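Local coordinates for protein adenosine deaminase (Burkholderia ambifaria, PDB 4GXW) that binds a zinc ion as a member of the adenosine and AMP deaminase family and probably deaminates a purine such as adenine or adenosine, at residues 239-251 / 283-295. Numbering follows the deposited sequence.
Sequences VDHGYTIVDNPEL and RHPMRKMPGLGLK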
# COMPACT_ATOMS: atom_id res chain seq x y z
N VAL A 239 1.82 -4.85 10.06
CA VAL A 239 0.38 -4.71 9.99
C VAL A 239 -0.02 -3.68 8.95
O VAL A 239 0.60 -2.62 8.85
CB VAL A 239 -0.19 -4.27 11.37
CG1 VAL A 239 -1.68 -4.01 11.30
CG2 VAL A 239 0.10 -5.32 12.42
N ASP A 240 -1.05 -3.99 8.17
CA ASP A 240 -1.64 -3.04 7.23
C ASP A 240 -2.88 -2.37 7.82
O ASP A 240 -3.83 -3.04 8.23
CB ASP A 240 -1.92 -3.70 5.88
CG ASP A 240 -0.67 -4.30 5.28
OD1 ASP A 240 0.32 -3.56 5.08
OD2 ASP A 240 -0.66 -5.54 5.05
N HIS A 241 -2.82 -1.04 7.86
CA HIS A 241 -3.82 -0.15 8.47
C HIS A 241 -3.69 -0.15 9.99
O HIS A 241 -2.90 0.61 10.56
CB HIS A 241 -5.26 -0.45 8.01
CG HIS A 241 -5.49 -0.29 6.54
ND1 HIS A 241 -5.24 0.88 5.86
CD2 HIS A 241 -5.97 -1.17 5.62
CE1 HIS A 241 -5.57 0.72 4.58
NE2 HIS A 241 -6.01 -0.51 4.41
N GLY A 242 -4.44 -1.01 10.66
CA GLY A 242 -4.36 -1.13 12.11
C GLY A 242 -5.04 -0.05 12.91
O GLY A 242 -4.86 0.01 14.11
N TYR A 243 -5.87 0.78 12.26
CA TYR A 243 -6.33 2.05 12.85
C TYR A 243 -7.02 1.92 14.20
O TYR A 243 -6.79 2.73 15.10
CB TYR A 243 -7.24 2.82 11.88
CG TYR A 243 -6.60 3.00 10.53
CD1 TYR A 243 -5.36 3.62 10.41
CD2 TYR A 243 -7.22 2.53 9.38
CE1 TYR A 243 -4.75 3.75 9.18
CE2 TYR A 243 -6.62 2.67 8.14
CZ TYR A 243 -5.37 3.27 8.05
OH TYR A 243 -4.74 3.40 6.83
N THR A 244 -7.88 0.92 14.34
CA THR A 244 -8.67 0.82 15.56
C THR A 244 -7.86 0.41 16.79
O THR A 244 -8.39 0.42 17.90
CB THR A 244 -9.86 -0.12 15.36
OG1 THR A 244 -9.39 -1.39 14.90
CG2 THR A 244 -10.84 0.45 14.32
N ILE A 245 -6.58 0.09 16.61
CA ILE A 245 -5.72 -0.20 17.75
C ILE A 245 -5.65 0.99 18.72
O ILE A 245 -5.40 0.79 19.90
CB ILE A 245 -4.29 -0.64 17.31
CG1 ILE A 245 -3.58 -1.37 18.45
CG2 ILE A 245 -3.48 0.53 16.80
CD1 ILE A 245 -2.13 -1.68 18.15
N VAL A 246 -5.92 2.20 18.23
CA VAL A 246 -5.90 3.37 19.10
C VAL A 246 -6.96 3.29 20.20
O VAL A 246 -6.87 4.00 21.20
CB VAL A 246 -6.07 4.70 18.33
CG1 VAL A 246 -4.99 4.83 17.25
CG2 VAL A 246 -7.47 4.80 17.73
N ASP A 247 -7.94 2.40 20.01
CA ASP A 247 -8.98 2.17 21.02
C ASP A 247 -8.43 1.44 22.25
O ASP A 247 -9.09 1.40 23.29
CB ASP A 247 -10.14 1.37 20.43
CG ASP A 247 -10.88 2.11 19.34
OD1 ASP A 247 -10.82 3.36 19.31
OD2 ASP A 247 -11.55 1.45 18.52
N ASN A 248 -7.23 0.87 22.13
CA ASN A 248 -6.64 0.08 23.21
C ASN A 248 -5.21 0.56 23.49
O ASN A 248 -4.25 0.02 22.95
CB ASN A 248 -6.64 -1.41 22.83
CG ASN A 248 -6.17 -2.32 23.96
OD1 ASN A 248 -5.45 -1.90 24.87
ND2 ASN A 248 -6.56 -3.59 23.89
N PRO A 249 -5.08 1.59 24.33
CA PRO A 249 -3.72 2.09 24.58
C PRO A 249 -2.80 1.05 25.24
O PRO A 249 -1.59 1.14 25.06
CB PRO A 249 -3.94 3.31 25.48
CG PRO A 249 -5.37 3.25 25.93
CD PRO A 249 -6.12 2.47 24.90
N GLU A 250 -3.35 0.07 25.96
CA GLU A 250 -2.51 -0.99 26.53
C GLU A 250 -1.83 -1.82 25.44
O GLU A 250 -0.63 -2.11 25.51
CB GLU A 250 -3.33 -1.92 27.42
CG GLU A 250 -4.28 -1.21 28.35
CD GLU A 250 -5.70 -1.22 27.82
OE1 GLU A 250 -6.19 -0.15 27.41
OE2 GLU A 250 -6.32 -2.30 27.82
N LEU A 251 -2.59 -2.22 24.43
CA LEU A 251 -2.02 -2.97 23.32
C LEU A 251 -1.06 -2.10 22.52
O LEU A 251 -0.03 -2.59 22.02
CB LEU A 251 -3.13 -3.53 22.42
CG LEU A 251 -2.77 -4.74 21.56
CD1 LEU A 251 -2.19 -5.85 22.43
CD2 LEU A 251 -3.98 -5.25 20.81
N ARG A 283 -10.06 13.66 13.11
CA ARG A 283 -10.52 12.47 13.82
C ARG A 283 -10.02 11.15 13.25
O ARG A 283 -10.32 10.09 13.80
CB ARG A 283 -12.04 12.45 13.90
CG ARG A 283 -12.62 13.52 14.82
CD ARG A 283 -11.97 13.47 16.20
NE ARG A 283 -12.08 12.14 16.81
CZ ARG A 283 -13.11 11.74 17.55
NH1 ARG A 283 -14.13 12.57 17.78
NH2 ARG A 283 -13.14 10.52 18.06
N HIS A 284 -9.27 11.21 12.16
CA HIS A 284 -8.65 10.02 11.61
C HIS A 284 -7.72 9.39 12.65
O HIS A 284 -6.81 10.05 13.13
CB HIS A 284 -7.85 10.39 10.37
CG HIS A 284 -7.61 9.25 9.44
ND1 HIS A 284 -7.05 8.06 9.85
CD2 HIS A 284 -7.84 9.13 8.11
CE1 HIS A 284 -6.94 7.25 8.81
NE2 HIS A 284 -7.42 7.87 7.74
N PRO A 285 -7.94 8.11 12.99
CA PRO A 285 -7.08 7.49 14.01
C PRO A 285 -5.60 7.50 13.67
O PRO A 285 -4.76 7.49 14.58
CB PRO A 285 -7.59 6.05 14.07
CG PRO A 285 -9.01 6.14 13.64
CD PRO A 285 -9.06 7.24 12.60
N MET A 286 -5.26 7.50 12.38
CA MET A 286 -3.86 7.57 11.95
C MET A 286 -3.14 8.74 12.61
O MET A 286 -1.96 8.63 12.97
CB MET A 286 -3.78 7.68 10.42
CG MET A 286 -2.37 7.83 9.86
SD MET A 286 -2.36 8.17 8.08
CE MET A 286 -3.05 9.82 8.05
N ARG A 287 -3.84 9.85 12.78
CA ARG A 287 -3.24 11.06 13.34
C ARG A 287 -2.67 10.82 14.75
O ARG A 287 -1.68 11.46 15.14
CB ARG A 287 -4.28 12.19 13.37
CG ARG A 287 -3.74 13.57 13.71
CD ARG A 287 -4.88 14.56 13.95
NE ARG A 287 -4.37 15.92 14.07
CZ ARG A 287 -4.34 16.78 13.06
NH1 ARG A 287 -3.86 18.01 13.24
NH2 ARG A 287 -4.80 16.41 11.87
N LYS A 288 -3.29 9.91 15.49
CA LYS A 288 -2.93 9.65 16.88
C LYS A 288 -1.90 8.53 17.05
O LYS A 288 -1.38 8.34 18.14
CB LYS A 288 -4.17 9.25 17.69
CG LYS A 288 -5.36 10.19 17.63
CD LYS A 288 -6.59 9.50 18.23
CE LYS A 288 -7.77 10.44 18.39
NZ LYS A 288 -8.52 10.63 17.11
N MET A 289 -1.65 7.77 15.99
CA MET A 289 -0.84 6.56 16.16
C MET A 289 0.62 6.80 16.63
O MET A 289 1.08 6.13 17.56
CB MET A 289 -0.93 5.65 14.92
CG MET A 289 -2.31 5.00 14.76
SD MET A 289 -2.58 4.21 13.17
CE MET A 289 -1.78 2.63 13.38
N PRO A 290 1.34 7.76 16.03
CA PRO A 290 2.72 7.98 16.49
C PRO A 290 2.80 8.44 17.96
O PRO A 290 3.71 8.03 18.68
CB PRO A 290 3.24 9.07 15.52
CG PRO A 290 2.44 8.84 14.26
CD PRO A 290 1.05 8.50 14.79
N GLY A 291 1.84 9.26 18.40
CA GLY A 291 1.81 9.71 19.78
C GLY A 291 1.55 8.58 20.77
O GLY A 291 1.82 8.71 21.96
N LEU A 292 1.02 7.47 20.27
CA LEU A 292 0.81 6.27 21.07
C LEU A 292 2.03 5.34 21.00
O LEU A 292 1.99 4.20 21.49
CB LEU A 292 -0.46 5.55 20.62
CG LEU A 292 -1.77 6.16 21.15
CD1 LEU A 292 -2.97 5.67 20.36
CD2 LEU A 292 -1.92 5.80 22.63
N GLY A 293 3.10 5.82 20.38
CA GLY A 293 4.36 5.09 20.32
C GLY A 293 4.51 4.18 19.11
O GLY A 293 5.54 3.52 18.96
N LEU A 294 3.51 4.15 18.24
CA LEU A 294 3.51 3.23 17.11
C LEU A 294 4.32 3.77 15.95
O LEU A 294 4.31 4.97 15.68
CB LEU A 294 2.08 2.94 16.65
CG LEU A 294 1.13 2.44 17.74
CD1 LEU A 294 -0.27 2.30 17.18
CD2 LEU A 294 1.61 1.11 18.30
N LYS A 295 5.02 2.87 15.26
CA LYS A 295 5.74 3.19 14.03
C LYS A 295 4.80 3.08 12.85
O LYS A 295 4.35 1.98 12.52
CB LYS A 295 6.90 2.20 13.83
CG LYS A 295 8.03 2.32 14.83
CD LYS A 295 9.21 1.45 14.41
CE LYS A 295 10.43 1.67 15.31
NZ LYS A 295 11.63 0.97 14.77
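With CG placed anti to its carbonyl carbon (chi1 -52°), Tyr243 presents one ring face to His284, whose own CG lies anti to the backbone N (chi1 -158°) and brings CE1 at the imidazole edge over that face, toward its rim. The resulting T-shaped pair, planes at 87° and centroids 5.4 Å apart, joins two loops of the TIM-barrel fold of the deaminases: the 3-10 turn following strand 238-239 packs on the loop that leads into strand 295-298. The pair illustrates how one tyrosine ring near a metal site can be held from several directions. Met289 adds a Met-aromatic contact at the ring edge, its SD 4.0 Å from Tyr243 CD1, while Pro285 lies against the tyrosine CB. On the face opposite His284, CA of His241 lies toward the rim. Beyond the ring, Tyr243 OH shares a 2.7 Å hydrogen bond with ND1 of His241, in the imidazole plane, and also accepts from the backbone N of Val265; His241 in turn sits beside the zinc ligands His35 and His216. The His284 ring is steadied by Met286 N, which donates to its ND1. Farther along, the contact is mainly apolar: Val246 sets CG2 on Pro285 CB and CG1 on Met289 CG, and Leu292 CD1 rests against CB and CG1 of Val246. Ile245 CG2 and Leu294 CD1 meet tip to tip. Met289 CE lies 3.6 Å from the carbonyl O of His241.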